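Local coordinates for hypothetical protein (PDB 2F46) that is of unproven function but probably acts as a phosphatase, with a fold related to the nonclassical, eukaryotic-like enzymes, at residues Lys19-Leu24 and Leu117-Arg122; Glu132-Ala137 and Asn146-Leu151. All coordinates share one frame; numbering follows the deposited sequence. Where two conformers were deposited one is given.

Contact 1 (Lys19-Leu24 and Leu117-Arg122); sequences KLDEHL and LLWGFR
W119 reaches from its helix across to L20, D21 and L24, and its side chain makes every side-chain contact of this pairing. CG lies anti to the backbone N (chi1 175°), which throws the ring system out from the helix toward the strand. Beginning at the root, CB of W119 rests against CD2 of L20 at 3.8 Å. That same methyl sits over one face of the five-membered ring in a CH-pi contact, 3.7 Å from W119 CG. Further along the same face, L20 CG covers the middle of the indole and L20 CD1 lies 4.0 Å from W119 CZ3, so both branches of the leucine spread across the ring system. On the pyrrole side, W119 CD1 meets CD2 of L24 at 3.8 Å, a slanting approach. Then comes the polar edge: NE1 of W119 donates to OD2 of D21 over 2.9 Å in an almost straight bond (N-H...O 176°). The acceptor lies in the indole plane, but the carboxylate stands nearly perpendicular to the ring (87°) and is met on its anti side. Its other oxygen, D21 OD1, accepts the backbone N of E22 at 2.7 Å, so each oxygen has a donor and the carboxylate's rotation is restrained. A classic beta bulge explains how two successive residues can serve one tryptophan: N of L20 and N of D21 both donate to O of L24, and both side chains point at the helix. W119 thereby joins helix 113-125 to the edge strand 18-21 beside its antiparallel partner 24-27, while R123 adds a cation-pi contact and I133 and R136 of helix 130-139 pack against the indole.

Contact 2 (Glu132-Ala137 and Asn146-Leu151); sequences EIIRRA and NFRERL
I134, I133 and L151 form the buried, apolar half of this contact, and R148, partly exposed, closes its margin. CD1 of L151 approaches two isoleucines at once, standing 4.1 Å from CG1 of I134 and 4.2 Å from CG2 of I133; these are ordinary van der Waals separations between branched side chains meeting at a slant. The closest approach lies elsewhere. CD1 of I134, at the end of an extended chain (chi2 174°), comes over one face of the R148 guanidinium, set off from the centre, and reaches NH2 at 3.4 Å and CZ at 3.6 Å. Extended through its first two torsions, the arginine bends at chi3 (-69°), which brings the flat group to this methyl. Using its face for I134 keeps the N-H edges of R148 available for acids: NH1 forms a salt bridge with D131 and NH2 one with E145, which should hold the guanidinium in place. Away from this interface, on the more exposed side of helix 130-139, polar pairing replaces packing: E132 is held side-on by NE and NH2 of R135, and more weakly by NE of R136; E132 and R135 were modelled in two conformers, so that network is less certain. The whole is a pairing of consecutive helices, 130-139 and 148-153, joined by a short connection, with an aliphatic interface and a salt-bridged arginine at its margin.

Helix 113-125 of contact 1 and helix 130-139 of contact 2 follow each other in the chain, and together the two contacts layer the fold from sheet to C-terminal helices. Their centres are about 11 Å apart. Both are largely buried, but contact 1 lies nearer the middle of the chain (about 7 Å between centres, against about 15 Å). Contact 1 joins strand to helix through one aromatic side chain with a directional bond; contact 2 joins helix to helix mainly through aliphatic side chains, with a guanidinium face at the margin, and its salt bridges do not cross the interface. They touch directly: I133 CD1 reaches O of G120 at 3.5 Å, and L117 CD2 meets CG of F147 at 3.7 Å.

Contact 1 (Lys19-Leu24 and Leu117-Arg122)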
ATOM      1  N   LYS A  19      -8.054   1.282   6.461  1.00 12.20           N
ATOM      2  CA  LYS A  19      -8.469   2.039   5.297  1.00 12.24           C
ATOM      3  C   LYS A  19      -7.757   3.358   5.137  1.00 12.99           C
ATOM      4  O   LYS A  19      -7.689   4.194   6.044  1.00 12.64           O
ATOM      5  CB  LYS A  19      -9.978   2.282   5.338  1.00 15.28           C
ATOM      6  CG  LYS A  19     -10.558   2.680   4.020  1.00 23.83           C
ATOM      7  CD  LYS A  19     -12.047   2.393   3.970  1.00 38.15           C
ATOM      8  CE  LYS A  19     -12.401   1.527   2.761  1.00 44.88           C
ATOM      9  NZ  LYS A  19     -13.712   0.815   2.943  1.00 48.59           N
ATOM     10  N   LEU A  20      -7.218   3.589   3.959  1.00 11.29           N
ATOM     11  CA  LEU A  20      -6.578   4.805   3.603  1.00 11.19           C
ATOM     12  C   LEU A  20      -7.429   5.652   2.637  1.00 13.08           C
ATOM     13  O   LEU A  20      -7.346   6.884   2.614  1.00 16.74           O
ATOM     14  CB  LEU A  20      -5.219   4.485   2.982  1.00 12.66           C
ATOM     15  CG  LEU A  20      -4.399   5.688   2.588  1.00 11.97           C
ATOM     16  CD1 LEU A  20      -4.147   6.661   3.757  1.00 14.75           C
ATOM     17  CD2 LEU A  20      -3.068   5.214   2.010  1.00 12.42           C
ATOM     18  N   ASP A  21      -8.224   4.999   1.787  1.00 14.46           N
ATOM     19  CA  ASP A  21      -9.097   5.693   0.862  1.00 16.28           C
ATOM     20  C   ASP A  21     -10.282   4.784   0.565  1.00 14.14           C
ATOM     21  O   ASP A  21     -10.341   3.663   1.053  1.00 12.89           O
ATOM     22  CB  ASP A  21      -8.347   6.044  -0.426  1.00 16.26           C
ATOM     23  CG  ASP A  21      -8.875   7.280  -1.092  1.00 24.50           C
ATOM     24  OD1 ASP A  21     -10.055   7.648  -0.833  1.00 24.25           O
ATOM     25  OD2 ASP A  21      -8.115   7.872  -1.894  1.00 20.38           O
ATOM     26  N   GLU A  22     -11.245   5.296  -0.204  1.00 17.81           N
ATOM     27  CA  GLU A  22     -12.511   4.599  -0.504  1.00 20.98           C
ATOM     28  C   GLU A  22     -12.378   3.104  -0.876  1.00 20.31           C
ATOM     29  O   GLU A  22     -13.157   2.254  -0.409  1.00 22.24           O
ATOM     30  CB  GLU A  22     -13.231   5.360  -1.643  1.00 23.21           C
ATOM     31  CG  GLU A  22     -14.533   4.715  -2.138  1.00 27.86           C
ATOM     32  CD  GLU A  22     -15.210   5.487  -3.280  1.00 28.39           C
ATOM     33  OE1 GLU A  22     -14.584   6.402  -3.883  1.00 35.44           O
ATOM     34  OE2 GLU A  22     -16.381   5.150  -3.578  1.00 41.66           O
ATOM     35  N   HIS A  23     -11.401   2.798  -1.711  1.00 16.14           N
ATOM     36  CA  HIS A  23     -11.235   1.426  -2.186  1.00 15.42           C
ATOM     37  C   HIS A  23      -9.890   0.824  -1.803  1.00 15.61           C
ATOM     38  O   HIS A  23      -9.490  -0.186  -2.368  1.00 14.55           O
ATOM     39  CB  HIS A  23     -11.366   1.398  -3.699  1.00 17.54           C
ATOM     40  CG  HIS A  23     -12.717   1.827  -4.182  1.00 19.51           C
ATOM     41  ND1 HIS A  23     -13.874   1.244  -3.715  1.00 25.85           N
ATOM     42  CD2 HIS A  23     -13.096   2.763  -5.081  1.00 27.67           C
ATOM     43  CE1 HIS A  23     -14.913   1.811  -4.297  1.00 25.33           C
ATOM     44  NE2 HIS A  23     -14.470   2.731  -5.135  1.00 24.66           N
ATOM     45  N   LEU A  24      -9.224   1.414  -0.819  1.00 12.87           N
ATOM     46  CA  LEU A  24      -7.823   1.093  -0.527  1.00 11.56           C
ATOM     47  C   LEU A  24      -7.542   0.902   0.974  1.00  9.36           C
ATOM     48  O   LEU A  24      -7.718   1.845   1.761  1.00 11.76           O
ATOM     49  CB  LEU A  24      -6.950   2.204  -1.051  1.00  9.79           C
ATOM     50  CG  LEU A  24      -5.435   2.021  -0.826  1.00 10.74           C
ATOM     51  CD1 LEU A  24      -4.920   0.768  -1.549  1.00 10.69           C
ATOM     52  CD2 LEU A  24      -4.631   3.234  -1.262  1.00 12.46           C
ATOM     53  N   LEU A 117       2.910   6.578   0.936  1.00  8.12           N
ATOM     54  CA  LEU A 117       3.602   7.592   0.138  1.00  9.05           C
ATOM     55  C   LEU A 117       3.182   7.575  -1.329  1.00  8.55           C
ATOM     56  O   LEU A 117       3.015   8.642  -1.958  1.00 10.69           O
ATOM     57  CB  LEU A 117       5.093   7.404   0.218  1.00 10.49           C
ATOM     58  CG  LEU A 117       5.759   7.846   1.495  1.00  9.14           C
ATOM     59  CD1 LEU A 117       7.182   7.410   1.518  1.00 12.35           C
ATOM     60  CD2 LEU A 117       5.724   9.342   1.638  1.00 10.52           C
ATOM     61  N   LEU A 118       3.044   6.409  -1.926  1.00  8.48           N
ATOM     62  CA  LEU A 118       2.604   6.347  -3.309  1.00  9.73           C
ATOM     63  C   LEU A 118       1.227   7.008  -3.452  1.00 11.01           C
ATOM     64  O   LEU A 118       0.992   7.779  -4.404  1.00 12.17           O
ATOM     65  CB  LEU A 118       2.590   4.898  -3.802  1.00  8.98           C
ATOM     66  CG  LEU A 118       3.993   4.292  -3.946  1.00  7.78           C
ATOM     67  CD1 LEU A 118       3.875   2.790  -4.069  1.00 10.36           C
ATOM     68  CD2 LEU A 118       4.744   4.865  -5.154  1.00  7.69           C
ATOM     69  N   TRP A 119       0.324   6.703  -2.520  1.00  8.78           N
ATOM     70  CA  TRP A 119      -1.007   7.326  -2.437  1.00  8.57           C
ATOM     71  C   TRP A 119      -0.847   8.813  -2.224  1.00 12.12           C
ATOM     72  O   TRP A 119      -1.394   9.648  -2.966  1.00 12.58           O
ATOM     73  CB  TRP A 119      -1.806   6.700  -1.300  1.00 10.02           C
ATOM     74  CG  TRP A 119      -3.104   7.305  -1.031  1.00 10.27           C
ATOM     75  CD1 TRP A 119      -4.287   6.983  -1.619  1.00 13.94           C
ATOM     76  CD2 TRP A 119      -3.383   8.296  -0.063  1.00 11.37           C
ATOM     77  NE1 TRP A 119      -5.290   7.785  -1.107  1.00 14.77           N
ATOM     78  CE2 TRP A 119      -4.757   8.594  -0.144  1.00 14.94           C
ATOM     79  CE3 TRP A 119      -2.586   8.996   0.854  1.00 12.68           C
ATOM     80  CZ2 TRP A 119      -5.364   9.528   0.671  1.00 16.30           C
ATOM     81  CZ3 TRP A 119      -3.199   9.920   1.682  1.00 12.45           C
ATOM     82  CH2 TRP A 119      -4.561  10.202   1.556  1.00 14.89           C
ATOM     83  N   GLY A 120      -0.028   9.177  -1.252  1.00  9.70           N
ATOM     84  CA  GLY A 120       0.072  10.578  -0.810  1.00 11.43           C
ATOM     85  C   GLY A 120       0.705  11.502  -1.825  1.00 13.76           C
ATOM     86  O   GLY A 120       0.285  12.641  -1.954  1.00 15.43           O
ATOM     87  N   PHE A 121       1.726  11.083  -2.545  1.00 12.34           N
ATOM     88  CA  PHE A 121       2.322  11.902  -3.615  1.00 14.41           C
ATOM     89  C   PHE A 121       1.291  12.247  -4.702  1.00 16.70           C
ATOM     90  O   PHE A 121       1.325  13.357  -5.291  1.00 16.00           O
ATOM     91  CB  PHE A 121       3.509  11.183  -4.254  1.00 13.62           C
ATOM     92  CG  PHE A 121       4.752  11.214  -3.442  1.00 12.18           C
ATOM     93  CD1 PHE A 121       5.231  12.373  -2.929  1.00 17.63           C
ATOM     94  CD2 PHE A 121       5.467  10.037  -3.205  1.00 17.07           C
ATOM     95  CE1 PHE A 121       6.402  12.365  -2.185  1.00 22.04           C
ATOM     96  CE2 PHE A 121       6.629  10.042  -2.486  1.00 14.17           C
ATOM     97  CZ  PHE A 121       7.082  11.154  -1.965  1.00 15.45           C
ATOM     98  N   ARG A 122       0.405  11.306  -4.968  1.00 15.00           N
ATOM     99  CA  ARG A 122      -0.656  11.512  -5.973  1.00 15.47           C
ATOM    100  C   ARG A 122      -1.679  12.523  -5.471  1.00 17.48           C
ATOM    101  O   ARG A 122      -2.074  13.434  -6.243  1.00 17.89           O
ATOM    102  CB  ARG A 122      -1.294  10.179  -6.340  1.00 13.53           C
ATOM    103  CG  ARG A 122      -2.425  10.238  -7.317  1.00 20.05           C
ATOM    104  CD  ARG A 122      -2.008  10.831  -8.638  1.00 30.23           C
ATOM    105  NE  ARG A 122      -3.157  11.500  -9.228  1.00 40.46           N
ATOM    106  CZ  ARG A 122      -3.101  12.352 -10.242  1.00 45.08           C
ATOM    107  NH1 ARG A 122      -1.950  12.631 -10.841  1.00 45.00           N
ATOM    108  NH2 ARG A 122      -4.225  12.909 -10.678  1.00 44.34           N
TER

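Contact 2 (Glu132-Ala137 and Asn146-Leu151)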
ATOM      1  N   GLU A 132      -3.332  17.370   5.476  0.70 15.76           N
ATOM      2  CA  GLU A 132      -4.444  16.431   5.276  0.70 16.05           C
ATOM      3  C   GLU A 132      -3.929  15.070   4.816  0.70 11.69           C
ATOM      4  O   GLU A 132      -4.372  14.060   5.316  0.70 13.26           O
ATOM      5  CB  GLU A 132      -5.482  16.984   4.295  0.70 17.26           C
ATOM      6  CG  GLU A 132      -6.698  16.089   4.073  0.70 20.78           C
ATOM      7  CD  GLU A 132      -7.635  15.991   5.283  0.70 26.83           C
ATOM      8  OE1 GLU A 132      -7.372  16.609   6.358  0.70 27.77           O
ATOM      9  OE2 GLU A 132      -8.661  15.285   5.159  0.70 32.59           O
ATOM     10  N   ILE A 133      -2.976  15.070   3.899  1.00 13.01           N
ATOM     11  CA  ILE A 133      -2.313  13.793   3.475  1.00 10.90           C
ATOM     12  C   ILE A 133      -1.796  13.064   4.725  1.00 10.48           C
ATOM     13  O   ILE A 133      -2.058  11.876   4.977  1.00 10.71           O
ATOM     14  CB  ILE A 133      -1.187  14.063   2.475  1.00 13.53           C
ATOM     15  CG1 ILE A 133      -1.746  14.720   1.216  1.00 14.93           C
ATOM     16  CG2 ILE A 133      -0.462  12.758   2.102  1.00 12.68           C
ATOM     17  CD1 ILE A 133      -0.713  15.229   0.259  1.00 14.79           C
ATOM     18  N   ILE A 134      -1.045  13.806   5.533  1.00 11.74           N
ATOM     19  CA  ILE A 134      -0.459  13.234   6.720  1.00 10.69           C
ATOM     20  C   ILE A 134      -1.512  12.755   7.739  1.00 10.36           C
ATOM     21  O   ILE A 134      -1.402  11.706   8.316  1.00 11.24           O
ATOM     22  CB  ILE A 134       0.586  14.226   7.327  1.00 11.50           C
ATOM     23  CG1 ILE A 134       1.747  14.358   6.333  1.00 12.70           C
ATOM     24  CG2 ILE A 134       1.100  13.761   8.701  1.00 13.25           C
ATOM     25  CD1 ILE A 134       2.779  15.426   6.731  1.00 16.00           C
ATOM     26  N   ARG A 135      -2.559  13.544   7.918  0.70 11.40           N
ATOM     27  CA  ARG A 135      -3.624  13.164   8.827  0.70 13.28           C
ATOM     28  C   ARG A 135      -4.305  11.880   8.344  0.70 12.98           C
ATOM     29  O   ARG A 135      -4.528  10.986   9.104  0.70 11.60           O
ATOM     30  CB  ARG A 135      -4.646  14.293   8.959  0.70 14.74           C
ATOM     31  CG  ARG A 135      -5.852  13.907   9.821  0.70 13.37           C
ATOM     32  CD  ARG A 135      -7.026  14.905   9.708  0.70 17.40           C
ATOM     33  NE  ARG A 135      -7.876  14.681   8.517  0.70 21.98           N
ATOM     34  CZ  ARG A 135      -8.722  13.657   8.353  0.70 22.36           C
ATOM     35  NH1 ARG A 135      -8.869  12.727   9.290  0.70 24.03           N
ATOM     36  NH2 ARG A 135      -9.449  13.570   7.243  0.70 21.71           N
ATOM     37  N   ARG A 136      -4.584  11.799   7.047  1.00 12.99           N
ATOM     38  CA  ARG A 136      -5.255  10.601   6.490  1.00 14.67           C
ATOM     39  C   ARG A 136      -4.394   9.334   6.594  1.00 12.00           C
ATOM     40  O   ARG A 136      -4.868   8.285   6.972  1.00 12.31           O
ATOM     41  CB  ARG A 136      -5.705  10.864   5.063  1.00 14.16           C
ATOM     42  CG  ARG A 136      -6.980  11.714   5.051  1.00 14.28           C
ATOM     43  CD  ARG A 136      -7.339  11.980   3.694  1.00 16.82           C
ATOM     44  NE  ARG A 136      -8.602  12.724   3.575  1.00 16.27           N
ATOM     45  CZ  ARG A 136      -9.804  12.167   3.460  1.00 21.58           C
ATOM     46  NH1 ARG A 136      -9.966  10.851   3.515  1.00 20.40           N
ATOM     47  NH2 ARG A 136     -10.854  12.966   3.358  1.00 24.72           N
ATOM     48  N   ALA A 137      -3.087   9.467   6.320  1.00 11.32           N
ATOM     49  CA  ALA A 137      -2.224   8.299   6.458  1.00 11.80           C
ATOM     50  C   ALA A 137      -2.126   7.861   7.906  1.00  8.63           C
ATOM     51  O   ALA A 137      -2.049   6.704   8.246  1.00 10.05           O
ATOM     52  CB  ALA A 137      -0.828   8.597   5.872  1.00 11.25           C
ATOM     53  N   ASN A 146       7.945  12.503   8.597  1.00 12.91           N
ATOM     54  CA  ASN A 146       9.328  12.596   8.105  1.00 12.75           C
ATOM     55  C   ASN A 146       9.435  12.774   6.594  1.00 14.11           C
ATOM     56  O   ASN A 146      10.541  12.913   6.094  1.00 15.13           O
ATOM     57  CB  ASN A 146      10.167  11.395   8.538  1.00 16.00           C
ATOM     58  CG  ASN A 146      10.386  11.337  10.034  1.00 17.81           C
ATOM     59  OD1 ASN A 146      10.529  12.356  10.670  1.00 23.12           O
ATOM     60  ND2 ASN A 146      10.435  10.140  10.575  1.00 22.19           N
ATOM     61  N   PHE A 147       8.298  12.747   5.878  1.00 10.43           N
ATOM     62  CA  PHE A 147       8.255  12.953   4.432  1.00 11.73           C
ATOM     63  C   PHE A 147       7.538  14.226   4.050  1.00 11.69           C
ATOM     64  O   PHE A 147       7.255  14.441   2.871  1.00 12.72           O
ATOM     65  CB  PHE A 147       7.576  11.748   3.761  1.00 10.85           C
ATOM     66  CG  PHE A 147       8.279  10.464   4.022  1.00  9.31           C
ATOM     67  CD1 PHE A 147       9.390  10.098   3.292  1.00 12.36           C
ATOM     68  CD2 PHE A 147       7.867   9.640   5.058  1.00 10.92           C
ATOM     69  CE1 PHE A 147      10.050   8.906   3.540  1.00 11.08           C
ATOM     70  CE2 PHE A 147       8.517   8.444   5.280  1.00 12.53           C
ATOM     71  CZ  PHE A 147       9.634   8.111   4.562  1.00 11.04           C
ATOM     72  N   ARG A 148       7.288  15.087   5.031  1.00 13.14           N
ATOM     73  CA  ARG A 148       6.542  16.320   4.777  1.00 14.98           C
ATOM     74  C   ARG A 148       7.104  17.146   3.611  1.00 15.78           C
ATOM     75  O   ARG A 148       6.346  17.585   2.739  1.00 15.20           O
ATOM     76  CB  ARG A 148       6.498  17.177   6.032  1.00 18.61           C
ATOM     77  CG  ARG A 148       5.824  18.512   5.796  1.00 21.66           C
ATOM     78  CD  ARG A 148       5.811  19.305   7.060  1.00 23.34           C
ATOM     79  NE  ARG A 148       4.914  18.670   8.003  1.00 25.77           N
ATOM     80  CZ  ARG A 148       3.587  18.768   7.942  1.00 27.87           C
ATOM     81  NH1 ARG A 148       3.007  19.505   6.996  1.00 32.33           N
ATOM     82  NH2 ARG A 148       2.829  18.144   8.838  1.00 27.30           N
ATOM     83  N   GLU A 149       8.420  17.317   3.588  1.00 18.38           N
ATOM     84  CA  GLU A 149       9.055  18.145   2.552  1.00 20.50           C
ATOM     85  C   GLU A 149       8.867  17.572   1.150  1.00 20.56           C
ATOM     86  O   GLU A 149       8.550  18.308   0.202  1.00 21.62           O
ATOM     87  CB  GLU A 149      10.535  18.320   2.855  1.00 22.61           C
ATOM     88  CG  GLU A 149      10.794  19.176   4.071  1.00 29.81           C
ATOM     89  CD  GLU A 149      12.236  19.118   4.562  1.00 44.37           C
ATOM     90  OE1 GLU A 149      13.143  18.720   3.784  1.00 46.35           O
ATOM     91  OE2 GLU A 149      12.459  19.478   5.743  1.00 45.30           O
ATOM     92  N   ARG A 150       9.043  16.252   1.004  1.00 14.73           N
ATOM     93  CA  ARG A 150       8.848  15.611  -0.295  1.00 15.76           C
ATOM     94  C   ARG A 150       7.400  15.680  -0.709  1.00 18.32           C
ATOM     95  O   ARG A 150       7.074  15.835  -1.894  1.00 18.01           O
ATOM     96  CB  ARG A 150       9.320  14.149  -0.252  1.00 15.44           C
ATOM     97  CG  ARG A 150      10.814  14.031  -0.149  1.00 19.18           C
ATOM     98  CD  ARG A 150      11.232  12.579  -0.015  1.00 18.01           C
ATOM     99  NE  ARG A 150      10.925  11.798  -1.209  1.00 22.81           N
ATOM    100  CZ  ARG A 150      10.982  10.465  -1.255  1.00 19.41           C
ATOM    101  NH1 ARG A 150      11.338   9.780  -0.181  1.00 22.16           N
ATOM    102  NH2 ARG A 150      10.685   9.832  -2.391  1.00 31.54           N
ATOM    103  N   LEU A 151       6.494  15.545   0.257  1.00 14.38           N
ATOM    104  CA  LEU A 151       5.089  15.636  -0.095  1.00 15.80           C
ATOM    105  C   LEU A 151       4.760  17.032  -0.641  1.00 19.30           C
ATOM    106  O   LEU A 151       4.044  17.180  -1.644  1.00 20.81           O
ATOM    107  CB  LEU A 151       4.208  15.272   1.087  1.00 16.77           C
ATOM    108  CG  LEU A 151       4.188  13.769   1.420  1.00 13.72           C
ATOM    109  CD1 LEU A 151       3.607  13.548   2.778  1.00 17.15           C
ATOM    110  CD2 LEU A 151       3.407  12.969   0.387  1.00 16.20           C
TER